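Local structure of intracellular serine protease (Bacillus licheniformis, 4ZOQ) at residues P9-D14 with M93-A98; M206-I211 with L230-D235; T224-Y229 with Y328-A333; L245-Y250 with K267-S272. The protein probably acts as a subtilisin-type serine endopeptidase, a lanthipeptide protease that cuts peptide bonds sequence-specifically. One frame throughout, in Å; residues are numbered along the deposited sequence.

Interaction 1: P9-D14 with M93-A98; sequences PAWGLD and MINIIA
Trp11 lays one face of its indole over Ile96, pinning an N-terminal loop to the last turns of helix 86-97, the subtilase helix that starts at His86, a predicted member of the charge relay system. The tight part is a CH-pi contact: Ile96 CD1 stands 3.4 Å from the centroid of the Trp11 five-membered ring, only 9° off its normal. Ile96 has CG1 anti to the backbone N (chi1 -165°), which brings CD1 over one face of the ring, the two side chains crossing at about a right angle. The Asn95 side chain lies at the indole edge, its amide almost coplanar with the ring. Leucine in place of Trp11 would probably lose the flat lid over Ile96 CD1 and open a gap beside Asn95. Packing thins quickly beyond this. Ala10 is partly exposed, with Ala10 CB 4.6 Å from Ile96 CD1, while Gly12 is exposed and makes no contact with the helix segment. Outside the two segments, Phe25 and Ala26 of helix 24-30 also touch Ile96. The hydroxyl of Tyr36 hydrogen-bonds to both Ala10 N and Ile96 O, tying loop to helix backbone. From the loop, Pro9 CB meets the same methyl, Ile96 CD1, at 3.8 Å.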
loop_
_atom_site.group_PDB
_atom_site.type_symbol
_atom_site.label_atom_id
_atom_site.label_comp_id
_atom_site.label_asym_id
_atom_site.label_seq_id
_atom_site.Cartn_x
_atom_site.Cartn_y
_atom_site.Cartn_z
ATOM N N PRO B 9 -5.012 -21.247 8.757
ATOM C CA PRO B 9 -4.206 -20.163 8.215
ATOM C C PRO B 9 -2.826 -20.622 7.840
ATOM O O PRO B 9 -2.310 -21.527 8.466
ATOM C CB PRO B 9 -4.157 -19.149 9.367
ATOM C CG PRO B 9 -4.621 -19.854 10.538
ATOM C CD PRO B 9 -5.579 -20.879 10.062
ATOM N N ALA B 10 -2.248 -19.993 6.823
ATOM C CA ALA B 10 -0.910 -20.334 6.373
ATOM C C ALA B 10 0.114 -20.043 7.472
ATOM O O ALA B 10 1.138 -20.732 7.574
ATOM C CB ALA B 10 -0.573 -19.580 5.090
ATOM N N TRP B 11 -0.190 -19.063 8.325
ATOM C CA TRP B 11 0.732 -18.688 9.387
ATOM C C TRP B 11 0.901 -19.843 10.352
ATOM O O TRP B 11 -0.043 -20.575 10.632
ATOM C CB TRP B 11 0.239 -17.462 10.153
ATOM C CG TRP B 11 0.066 -16.216 9.338
ATOM C CD1 TRP B 11 0.428 -16.027 8.052
ATOM C CD2 TRP B 11 -0.503 -14.977 9.787
ATOM N NE1 TRP B 11 0.100 -14.757 7.652
ATOM C CE2 TRP B 11 -0.468 -14.091 8.702
ATOM C CE3 TRP B 11 -1.052 -14.541 10.995
ATOM C CZ2 TRP B 11 -0.963 -12.787 8.793
ATOM C CZ3 TRP B 11 -1.526 -13.244 11.084
ATOM C CH2 TRP B 11 -1.481 -12.384 9.990
ATOM N N GLY B 12 2.110 -19.983 10.882
ATOM C CA GLY B 12 2.410 -21.033 11.831
ATOM C C GLY B 12 1.728 -20.808 13.163
ATOM O O GLY B 12 1.400 -21.781 13.843
ATOM N N LEU B 13 1.572 -19.539 13.567
ATOM C CA LEU B 13 0.833 -19.199 14.795
ATOM C C LEU B 13 1.452 -19.885 16.030
ATOM O O LEU B 13 0.801 -20.031 17.072
ATOM C CB LEU B 13 -0.656 -19.570 14.662
ATOM C CG LEU B 13 -1.530 -18.908 13.575
ATOM C CD1 LEU B 13 -2.895 -19.505 13.588
ATOM C CD2 LEU B 13 -1.665 -17.401 13.805
ATOM N N ASP B 14 2.711 -20.304 15.891
ATOM C CA ASP B 14 3.426 -21.069 16.915
ATOM C C ASP B 14 2.649 -22.315 17.387
ATOM O O ASP B 14 2.834 -22.787 18.512
ATOM C CB ASP B 14 3.735 -20.153 18.104
ATOM C CG ASP B 14 4.859 -20.673 18.968
ATOM O OD1 ASP B 14 5.573 -21.609 18.534
ATOM O OD2 ASP B 14 5.042 -20.129 20.081
ATOM N N MET B 93 -0.740 -9.293 5.603
ATOM C CA MET B 93 -2.090 -9.314 5.074
ATOM C C MET B 93 -2.090 -9.770 3.620
ATOM O O MET B 93 -3.031 -10.448 3.187
ATOM C CB MET B 93 -2.769 -7.962 5.206
ATOM C CG MET B 93 -2.913 -7.488 6.626
ATOM S SD MET B 93 -3.420 -8.780 7.747
ATOM C CE MET B 93 -4.434 -7.824 8.915
ATOM N N ILE B 94 -1.050 -9.425 2.862
ATOM C CA ILE B 94 -0.917 -9.978 1.530
ATOM C C ILE B 94 -0.725 -11.481 1.642
ATOM O O ILE B 94 -1.333 -12.264 0.905
ATOM C CB ILE B 94 0.304 -9.428 0.765
ATOM C CG1 ILE B 94 0.192 -7.937 0.471
ATOM C CG2 ILE B 94 0.551 -10.233 -0.520
ATOM C CD1 ILE B 94 1.551 -7.315 0.310
ATOM N N ASN B 95 0.166 -11.879 2.551
ATOM C CA ASN B 95 0.537 -13.286 2.657
ATOM C C ASN B 95 -0.592 -14.230 3.089
ATOM O O ASN B 95 -0.737 -15.313 2.530
ATOM C CB ASN B 95 1.704 -13.446 3.623
ATOM C CG ASN B 95 2.170 -14.872 3.718
ATOM O OD1 ASN B 95 2.696 -15.424 2.757
ATOM N ND2 ASN B 95 1.934 -15.495 4.859
ATOM N N ILE B 96 -1.391 -13.825 4.077
ATOM C CA ILE B 96 -2.407 -14.721 4.630
ATOM C C ILE B 96 -3.462 -15.076 3.569
ATOM O O ILE B 96 -3.996 -16.179 3.584
ATOM C CB ILE B 96 -3.074 -14.124 5.897
ATOM C CG1 ILE B 96 -3.827 -15.205 6.652
ATOM C CG2 ILE B 96 -3.967 -12.927 5.585
ATOM C CD1 ILE B 96 -2.952 -16.322 7.203
ATOM N N ILE B 97 -3.686 -14.174 2.609
ATOM C CA ILE B 97 -4.603 -14.417 1.496
ATOM C C ILE B 97 -3.932 -15.132 0.310
ATOM O O ILE B 97 -4.507 -16.062 -0.287
ATOM C CB ILE B 97 -5.211 -13.063 0.999
ATOM C CG1 ILE B 97 -6.300 -12.614 1.976
ATOM C CG2 ILE B 97 -5.794 -13.206 -0.392
ATOM C CD1 ILE B 97 -6.556 -11.179 1.983
ATOM N N ALA B 98 -2.680 -14.772 0.047
ATOM C CA ALA B 98 -1.930 -15.314 -1.074
ATOM C C ALA B 98 -0.550 -15.731 -0.609
ATOM O O ALA B 98 0.423 -14.998 -0.809
ATOM C CB ALA B 98 -1.814 -14.297 -2.171
#

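Interaction 2: M206-I211 with L230-D235; sequences MKSNNI and LGETYD
Glu232 pushes a single carboxylate against a tight turn and is gripped there by a serine, an asparagine and a water, with both hydroxyl and amide approaching from out of the carboxylate plane. Ser208 OG donates to Glu232 OE2 at 2.6 Å, a short bond. Asn210 ND2 donates to Glu232 OE1 at 3.2 Å and nearly straight, 169° at the hydrogen; the acceptor lies close to the amide plane, although amide and carboxylate are turned 73° against each other. The water donates a hydrogen bond to Glu232 OE2 at 2.6 Å and accepts from Ser208 N, so one carboxylate oxygen is linked to both the side chain and the backbone of Ser208. A bend in the glutamate chain (chi2 -79°) swings its end round to the turn. That turn is well braced: it is a type I beta turn from Met206 to Asn209, and Ser208 OG accepts from Asn210 N at 3.3 Å, forming an ST turn. Met206 runs past the glutamate in the opposite direction, its CB 3.3 Å from Glu232 OE2 and its CE 3.9 Å from Gly231 O. Arg241 touches the Glu232 side chain and may ease its charge. The contact thus joins the loop between strands 200-205 and 221-226 to the lead-in of the short helix 234-237, away from the predicted catalytic residues.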
loop_
_atom_site.group_PDB
_atom_site.type_symbol
_atom_site.label_atom_id
_atom_site.label_comp_id
_atom_site.label_asym_id
_atom_site.label_seq_id
_atom_site.Cartn_x
_atom_site.Cartn_y
_atom_site.Cartn_z
ATOM N N MET B 206 -15.529 -3.570 9.578
ATOM C CA MET B 206 -15.500 -4.340 10.808
ATOM C C MET B 206 -15.971 -5.755 10.558
ATOM O O MET B 206 -16.481 -6.057 9.474
ATOM C CB MET B 206 -16.425 -3.695 11.831
ATOM C CG MET B 206 -16.124 -2.278 12.073
ATOM S SD MET B 206 -14.595 -2.070 12.967
ATOM C CE MET B 206 -15.096 -2.741 14.560
ATOM N N LYS B 207 -15.866 -6.594 11.587
ATOM C CA LYS B 207 -16.344 -7.974 11.503
ATOM C C LYS B 207 -17.829 -7.987 11.146
ATOM O O LYS B 207 -18.268 -8.805 10.361
ATOM C CB LYS B 207 -16.125 -8.703 12.823
ATOM C CG LYS B 207 -16.671 -10.123 12.868
ATOM C CD LYS B 207 -16.555 -10.670 14.298
ATOM C CE LYS B 207 -15.122 -10.956 14.668
ATOM N NZ LYS B 207 -15.030 -11.682 15.941
ATOM N N SER B 208 -18.574 -7.015 11.656
ATOM C CA SER B 208 -20.014 -6.927 11.403
ATOM C C SER B 208 -20.327 -6.395 10.020
ATOM O O SER B 208 -21.480 -6.392 9.611
ATOM C CB SER B 208 -20.664 -6.007 12.426
ATOM O OG SER B 208 -20.175 -4.694 12.238
ATOM N N ASN B 209 -19.281 -5.947 9.323
ATOM C CA ASN B 209 -19.354 -5.308 8.003
ATOM C C ASN B 209 -19.728 -3.838 8.064
ATOM O O ASN B 209 -19.799 -3.197 7.013
ATOM C CB ASN B 209 -20.281 -6.027 7.020
ATOM C CG ASN B 209 -19.707 -7.332 6.566
ATOM O OD1 ASN B 209 -18.486 -7.472 6.484
ATOM N ND2 ASN B 209 -20.563 -8.269 6.185
ATOM N N ASN B 210 -19.975 -3.316 9.265
ATOM C CA ASN B 210 -20.062 -1.869 9.419
ATOM C C ASN B 210 -18.701 -1.230 9.108
ATOM O O ASN B 210 -17.650 -1.833 9.329
ATOM C CB ASN B 210 -20.461 -1.472 10.837
ATOM C CG ASN B 210 -21.881 -1.854 11.182
ATOM O OD1 ASN B 210 -22.740 -2.008 10.301
ATOM N ND2 ASN B 210 -22.150 -1.987 12.481
ATOM N N ILE B 211 -18.704 0.006 8.635
ATOM C CA ILE B 211 -17.430 0.634 8.329
ATOM C C ILE B 211 -16.684 0.814 9.641
ATOM O O ILE B 211 -17.310 1.053 10.678
ATOM C CB ILE B 211 -17.602 2.005 7.609
ATOM C CG1 ILE B 211 -16.305 2.395 6.870
ATOM C CG2 ILE B 211 -18.052 3.109 8.609
ATOM C CD1 ILE B 211 -16.064 1.577 5.592
ATOM N N LEU B 230 -10.818 -1.293 17.581
ATOM C CA LEU B 230 -10.716 -1.596 18.991
ATOM C C LEU B 230 -12.075 -2.064 19.516
ATOM O O LEU B 230 -12.137 -2.871 20.448
ATOM C CB LEU B 230 -10.247 -0.354 19.754
ATOM C CG LEU B 230 -8.829 0.141 19.462
ATOM C CD1 LEU B 230 -8.681 1.602 19.857
ATOM C CD2 LEU B 230 -7.819 -0.729 20.205
ATOM N N GLY B 231 -13.157 -1.624 18.870
ATOM C CA GLY B 231 -14.498 -2.045 19.249
ATOM C C GLY B 231 -15.487 -1.388 18.328
ATOM O O GLY B 231 -15.142 -0.383 17.721
ATOM N N GLU B 232 -16.726 -1.885 18.262
ATOM C CA GLU B 232 -17.717 -1.285 17.355
ATOM C C GLU B 232 -18.096 0.102 17.793
ATOM O O GLU B 232 -18.394 0.970 16.968
ATOM C CB GLU B 232 -19.000 -2.110 17.309
ATOM C CG GLU B 232 -18.978 -3.311 16.427
ATOM C CD GLU B 232 -19.158 -2.991 14.961
ATOM O OE1 GLU B 232 -19.809 -1.970 14.615
ATOM O OE2 GLU B 232 -18.711 -3.827 14.155
ATOM N N THR B 233 -18.162 0.278 19.108
ATOM C CA THR B 233 -18.540 1.545 19.740
ATOM C C THR B 233 -17.500 2.069 20.752
ATOM O O THR B 233 -17.806 2.947 21.564
ATOM C CB THR B 233 -19.948 1.420 20.417
ATOM O OG1 THR B 233 -19.927 0.339 21.358
ATOM C CG2 THR B 233 -21.030 1.126 19.356
ATOM N N TYR B 234 -16.322 1.448 20.767
ATOM C CA TYR B 234 -15.200 1.857 21.620
ATOM C C TYR B 234 -15.027 3.374 21.697
ATOM O O TYR B 234 -14.735 3.912 22.761
ATOM C CB TYR B 234 -13.886 1.230 21.130
ATOM C CG TYR B 234 -12.668 1.873 21.747
ATOM C CD1 TYR B 234 -12.244 1.516 23.014
ATOM C CD2 TYR B 234 -11.996 2.898 21.097
ATOM C CE1 TYR B 234 -11.150 2.119 23.598
ATOM C CE2 TYR B 234 -10.924 3.520 21.680
ATOM C CZ TYR B 234 -10.496 3.121 22.931
ATOM O OH TYR B 234 -9.405 3.716 23.527
ATOM N N ASP B 235 -15.197 4.058 20.572
ATOM C CA ASP B 235 -15.043 5.499 20.579
ATOM C C ASP B 235 -16.008 6.135 21.557
ATOM O O ASP B 235 -15.689 7.172 22.145
ATOM C CB ASP B 235 -15.252 6.094 19.197
ATOM C CG ASP B 235 -14.103 5.804 18.261
ATOM O OD1 ASP B 235 -13.025 5.398 18.737
ATOM O OD2 ASP B 235 -14.280 6.000 17.043
HETATM O O HOH W 1 -17.802 -6.270 14.445
#

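Interaction 3: T224-Y229 with Y328-A333; sequences TAPGGY and YGEVRA
A single beta bridge, Thr224 with Glu330, fastens the C-terminal part of the chain to strand 221-226, the outermost parallel strand of the subtilase central sheet. Thr224 N donates to Gly329 O at 2.9 Å, coming in above the carbonyl plane. Val331 N returns the link to Thr224 O at 3.0 Å, and straighter, with 163° at the hydrogen. Gly329 has a phi of 124°, at which any side chain would be forced against the carbonyl of Tyr328. Beside the bridge, Thr224 CG2 packs 3.9 Å from Glu330 CB. With CG anti to the backbone N (chi1 -177°) and the rest of its chain extended, Glu330 runs on along the strand until OE2 lies 3.6 Å from Pro226 CD. That oxygen also receives a weak hydrogen bond from Asn205 ND2, and Lys28 touches the side chain. A valine at this place would probably take away the packing beside Pro226 CD and leave Asn205 ND2 without this weak acceptor. Val331 turns to Val282 and Thr285 of helix 275-297. The bridge itself is made by main-chain atoms, which implies that the pairing depends on backbone shape, while the buried carboxylate has a weak bond from Asn205 and may be eased by Lys28.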
loop_
_atom_site.group_PDB
_atom_site.type_symbol
_atom_site.label_atom_id
_atom_site.label_comp_id
_atom_site.label_asym_id
_atom_site.label_seq_id
_atom_site.Cartn_x
_atom_site.Cartn_y
_atom_site.Cartn_z
ATOM N N THR B 224 -13.415 -1.933 0.138
ATOM C CA THR B 224 -13.269 -2.068 1.550
ATOM C C THR B 224 -12.706 -3.461 1.865
ATOM O O THR B 224 -12.812 -4.391 1.046
ATOM C CB THR B 224 -14.665 -1.756 2.166
ATOM O OG1 THR B 224 -14.651 -0.447 2.758
ATOM C CG2 THR B 224 -15.099 -2.744 3.114
ATOM N N ALA B 225 -12.036 -3.599 3.007
ATOM C CA ALA B 225 -11.609 -4.921 3.464
ATOM C C ALA B 225 -11.597 -4.947 5.001
ATOM O O ALA B 225 -11.535 -3.893 5.643
ATOM C CB ALA B 225 -10.243 -5.290 2.887
ATOM N N PRO B 226 -11.710 -6.149 5.591
ATOM C CA PRO B 226 -11.783 -6.183 7.061
ATOM C C PRO B 226 -10.476 -5.807 7.784
ATOM O O PRO B 226 -9.560 -6.616 7.931
ATOM C CB PRO B 226 -12.174 -7.644 7.350
ATOM C CG PRO B 226 -11.830 -8.417 6.120
ATOM C CD PRO B 226 -12.019 -7.462 4.985
ATOM N N GLY B 227 -10.407 -4.559 8.224
ATOM C CA GLY B 227 -9.280 -4.063 8.992
ATOM C C GLY B 227 -9.586 -3.865 10.481
ATOM O O GLY B 227 -8.730 -3.381 11.214
ATOM N N GLY B 228 -10.827 -4.116 10.914
ATOM C CA GLY B 228 -11.108 -4.182 12.334
ATOM C C GLY B 228 -11.033 -2.867 13.072
ATOM O O GLY B 228 -10.818 -1.806 12.473
ATOM N N TYR B 229 -11.305 -2.921 14.372
ATOM C CA TYR B 229 -11.054 -1.771 15.226
ATOM C C TYR B 229 -10.993 -2.240 16.675
ATOM O O TYR B 229 -11.086 -3.436 16.961
ATOM C CB TYR B 229 -12.086 -0.660 15.026
ATOM C CG TYR B 229 -11.729 0.642 15.746
ATOM C CD1 TYR B 229 -10.449 1.200 15.648
ATOM C CD2 TYR B 229 -12.695 1.353 16.456
ATOM C CE1 TYR B 229 -10.134 2.419 16.282
ATOM C CE2 TYR B 229 -12.404 2.563 17.059
ATOM C CZ TYR B 229 -11.119 3.089 16.983
ATOM O OH TYR B 229 -10.863 4.289 17.612
ATOM N N TYR B 328 -17.243 0.195 -4.126
ATOM C CA TYR B 328 -17.979 -0.921 -4.733
ATOM C C TYR B 328 -18.323 -1.972 -3.694
ATOM O O TYR B 328 -19.093 -2.876 -3.977
ATOM C CB TYR B 328 -17.174 -1.584 -5.852
ATOM C CG TYR B 328 -16.948 -0.706 -7.050
ATOM C CD1 TYR B 328 -18.007 -0.352 -7.881
ATOM C CD2 TYR B 328 -15.687 -0.210 -7.347
ATOM C CE1 TYR B 328 -17.818 0.457 -8.977
ATOM C CE2 TYR B 328 -15.485 0.615 -8.449
ATOM C CZ TYR B 328 -16.558 0.945 -9.258
ATOM O OH TYR B 328 -16.380 1.759 -10.355
ATOM N N GLY B 329 -17.699 -1.899 -2.518
ATOM C CA GLY B 329 -18.020 -2.819 -1.436
ATOM C C GLY B 329 -16.834 -3.602 -0.884
ATOM O O GLY B 329 -15.648 -3.312 -1.179
ATOM N N GLU B 330 -17.143 -4.617 -0.087
ATOM C CA GLU B 330 -16.107 -5.416 0.548
ATOM C C GLU B 330 -15.583 -6.511 -0.349
ATOM O O GLU B 330 -16.358 -7.324 -0.885
ATOM C CB GLU B 330 -16.627 -6.047 1.821
ATOM C CG GLU B 330 -15.579 -6.839 2.589
ATOM C CD GLU B 330 -16.160 -7.353 3.883
ATOM O OE1 GLU B 330 -17.266 -6.892 4.213
ATOM O OE2 GLU B 330 -15.523 -8.157 4.591
ATOM N N VAL B 331 -14.273 -6.472 -0.568
ATOM C CA VAL B 331 -13.569 -7.508 -1.303
ATOM C C VAL B 331 -13.553 -8.844 -0.558
ATOM O O VAL B 331 -13.292 -8.892 0.628
ATOM C CB VAL B 331 -12.103 -7.076 -1.611
ATOM C CG1 VAL B 331 -11.263 -8.272 -2.103
ATOM C CG2 VAL B 331 -12.108 -5.960 -2.631
ATOM N N ARG B 332 -13.835 -9.924 -1.268
ATOM C CA ARG B 332 -13.751 -11.275 -0.704
ATOM C C ARG B 332 -13.015 -12.153 -1.690
ATOM O O ARG B 332 -13.522 -12.429 -2.788
ATOM C CB ARG B 332 -15.133 -11.847 -0.389
ATOM C CG ARG B 332 -15.880 -11.099 0.733
ATOM C CD ARG B 332 -17.323 -11.599 0.792
ATOM N NE ARG B 332 -17.979 -11.324 -0.491
ATOM C CZ ARG B 332 -19.242 -11.633 -0.785
ATOM N NH1 ARG B 332 -19.994 -12.257 0.124
ATOM N NH2 ARG B 332 -19.741 -11.327 -1.994
ATOM N N ALA B 333 -11.817 -12.591 -1.310
ATOM C CA ALA B 333 -10.964 -13.350 -2.229
ATOM C C ALA B 333 -11.651 -14.603 -2.787
ATOM O O ALA B 333 -11.549 -14.855 -3.983
ATOM C CB ALA B 333 -9.667 -13.739 -1.529
#

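Interaction 4: L245-Y250 with K267-S272; sequences LVLTTY and KGYSLS
Strands 246-249 and 269-272 run antiparallel, their directions 141° apart, forming the two-stranded ribbon that in subtilases leads into the helix of the catalytic serine, here predicted to be Ser276. Val246 with Ser272 and Thr248 with Ser270 are the hydrogen-bonded pairs; Leu247 with Leu271 and Thr249 with Tyr269 are the non-hydrogen-bonded ones. Ser270 O is held twice by one residue: Thr248 N reaches it at 2.8 Å and Thr248 OG1 at 2.6 Å, from opposite faces of the carbonyl plane. The hydroxyl gets there because it sits between the backbone N and the carbonyl carbon (chi1 60°), and it also bonds Gln89 of helix 86-97. Ser270 OG, on the Thr248 face, hydrogen-bonds Asp260. On the face of Leu247, Leu271, Thr249 and Tyr269 the packing is largely apolar: Leu247 CD1 meets Leu271 CD1 at 3.7 Å, the chains at about a right angle. Leu245, just before the strand, rests its CB on Leu271 CG, also at 3.7 Å. Tyr269 crosses beside Leu247 and Thr249, and its hydroxyl bonds Asp60. Past Thr249, Tyr250 N donates to Gly268 O at 2.9 Å, and Ser270 CB makes a CH-pi contact over the Tyr250 ring, 4.3 Å from its centroid.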
loop_
_atom_site.group_PDB
_atom_site.type_symbol
_atom_site.label_atom_id
_atom_site.label_comp_id
_atom_site.label_asym_id
_atom_site.label_seq_id
_atom_site.Cartn_x
_atom_site.Cartn_y
_atom_site.Cartn_z
ATOM N N LEU B 245 -10.516 -6.694 16.630
ATOM C CA LEU B 245 -9.161 -6.436 16.112
ATOM C C LEU B 245 -8.698 -7.554 15.175
ATOM O O LEU B 245 -9.300 -8.633 15.149
ATOM C CB LEU B 245 -8.187 -6.278 17.281
ATOM C CG LEU B 245 -8.319 -5.025 18.165
ATOM C CD1 LEU B 245 -7.552 -5.141 19.510
ATOM C CD2 LEU B 245 -7.792 -3.804 17.363
ATOM N N VAL B 246 -7.617 -7.319 14.432
ATOM C CA VAL B 246 -7.143 -8.324 13.494
ATOM C C VAL B 246 -5.710 -8.717 13.816
ATOM O O VAL B 246 -4.911 -7.881 14.257
ATOM C CB VAL B 246 -7.262 -7.841 12.008
ATOM C CG1 VAL B 246 -8.727 -7.604 11.667
ATOM C CG2 VAL B 246 -6.413 -6.585 11.708
ATOM N N LEU B 247 -5.380 -9.995 13.629
ATOM C CA LEU B 247 -4.008 -10.425 13.864
ATOM C C LEU B 247 -3.098 -9.965 12.717
ATOM O O LEU B 247 -3.495 -9.958 11.554
ATOM C CB LEU B 247 -3.920 -11.946 14.045
ATOM C CG LEU B 247 -2.675 -12.427 14.813
ATOM C CD1 LEU B 247 -2.736 -11.915 16.236
ATOM C CD2 LEU B 247 -2.527 -13.937 14.810
ATOM N N THR B 248 -1.872 -9.604 13.067
ATOM C CA THR B 248 -0.835 -9.228 12.106
ATOM C C THR B 248 0.460 -9.998 12.376
ATOM O O THR B 248 0.783 -10.360 13.526
ATOM C CB THR B 248 -0.508 -7.721 12.199
ATOM O OG1 THR B 248 -0.035 -7.406 13.528
ATOM C CG2 THR B 248 -1.725 -6.889 11.916
ATOM N N THR B 249 1.231 -10.208 11.327
ATOM C CA THR B 249 2.602 -10.646 11.521
ATOM C C THR B 249 3.382 -9.424 11.958
ATOM O O THR B 249 3.247 -8.336 11.397
ATOM C CB THR B 249 3.206 -11.277 10.268
ATOM O OG1 THR B 249 2.911 -10.444 9.146
ATOM C CG2 THR B 249 2.605 -12.647 10.005
ATOM N N TYR B 250 4.194 -9.620 12.985
ATOM C CA TYR B 250 4.939 -8.539 13.610
ATOM C C TYR B 250 6.391 -9.026 13.701
ATOM O O TYR B 250 6.610 -10.245 13.819
ATOM C CB TYR B 250 4.327 -8.215 14.972
ATOM C CG TYR B 250 4.658 -6.838 15.506
ATOM C CD1 TYR B 250 4.204 -5.685 14.855
ATOM C CD2 TYR B 250 5.370 -6.692 16.695
ATOM C CE1 TYR B 250 4.494 -4.423 15.346
ATOM C CE2 TYR B 250 5.658 -5.438 17.202
ATOM C CZ TYR B 250 5.214 -4.308 16.524
ATOM O OH TYR B 250 5.502 -3.078 17.031
ATOM N N LYS B 267 5.573 -13.575 20.300
ATOM C CA LYS B 267 6.195 -12.635 19.389
ATOM C C LYS B 267 6.152 -13.130 17.962
ATOM O O LYS B 267 6.117 -14.330 17.717
ATOM C CB LYS B 267 7.620 -12.313 19.793
ATOM C CG LYS B 267 7.699 -11.395 21.015
ATOM C CD LYS B 267 9.167 -11.205 21.439
ATOM C CE LYS B 267 9.556 -12.091 22.608
ATOM N NZ LYS B 267 11.019 -11.948 22.874
ATOM N N GLY B 268 6.089 -12.190 17.019
ATOM C CA GLY B 268 5.902 -12.547 15.629
ATOM C C GLY B 268 4.488 -12.231 15.182
ATOM O O GLY B 268 4.182 -12.337 13.993
ATOM N N TYR B 269 3.609 -11.939 16.148
ATOM C CA TYR B 269 2.230 -11.554 15.864
ATOM C C TYR B 269 1.804 -10.423 16.769
ATOM O O TYR B 269 2.337 -10.273 17.875
ATOM C CB TYR B 269 1.262 -12.740 16.010
ATOM C CG TYR B 269 1.700 -13.936 15.204
ATOM C CD1 TYR B 269 1.500 -13.982 13.821
ATOM C CD2 TYR B 269 2.326 -15.017 15.815
ATOM C CE1 TYR B 269 1.928 -15.067 13.069
ATOM C CE2 TYR B 269 2.741 -16.117 15.070
ATOM C CZ TYR B 269 2.540 -16.133 13.697
ATOM O OH TYR B 269 2.944 -17.224 12.959
ATOM N N SER B 270 0.852 -9.616 16.290
ATOM C CA SER B 270 0.282 -8.528 17.087
ATOM C C SER B 270 -1.150 -8.202 16.649
ATOM O O SER B 270 -1.512 -8.269 15.463
ATOM C CB SER B 270 1.149 -7.266 17.028
ATOM O OG SER B 270 0.655 -6.245 17.899
ATOM N N LEU B 271 -1.952 -7.820 17.622
ATOM C CA LEU B 271 -3.313 -7.433 17.388
ATOM C C LEU B 271 -3.316 -5.965 16.992
ATOM O O LEU B 271 -2.706 -5.120 17.655
ATOM C CB LEU B 271 -4.115 -7.680 18.657
ATOM C CG LEU B 271 -5.429 -8.429 18.548
ATOM C CD1 LEU B 271 -5.268 -9.693 17.698
ATOM C CD2 LEU B 271 -5.818 -8.786 19.960
ATOM N N SER B 272 -4.012 -5.647 15.916
ATOM C CA SER B 272 -3.974 -4.296 15.383
ATOM C C SER B 272 -5.228 -3.987 14.565
ATOM O O SER B 272 -6.188 -4.768 14.565
ATOM C CB SER B 272 -2.705 -4.145 14.522
ATOM O OG SER B 272 -2.441 -2.796 14.163
#

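In the fold
Interactions 1, 3 and 4 are buried, while interaction 2 is partly exposed and the one built round a charged group and a water. Interactions 1 and 4 back onto each other: the loop 9-14 lies against strand 246-249, Leu13 N probably hydrogen-bonds Tyr269 OH, and helix 86-97, part of interaction 1, also packs on the ribbon through Met93. Interactions 2 and 3 meet at Tyr229, just after strand 221-226, with Tyr229 OH probably hydrogen-bonded to Asp235 OD1 and Met206 SD against Tyr229. Main-chain bonds dominate interactions 3 and 4, one bridge at a sheet edge against a full ribbon, whereas interaction 1 has mostly apolar packing. Interaction 4 comes closest to the predicted catalytic residues.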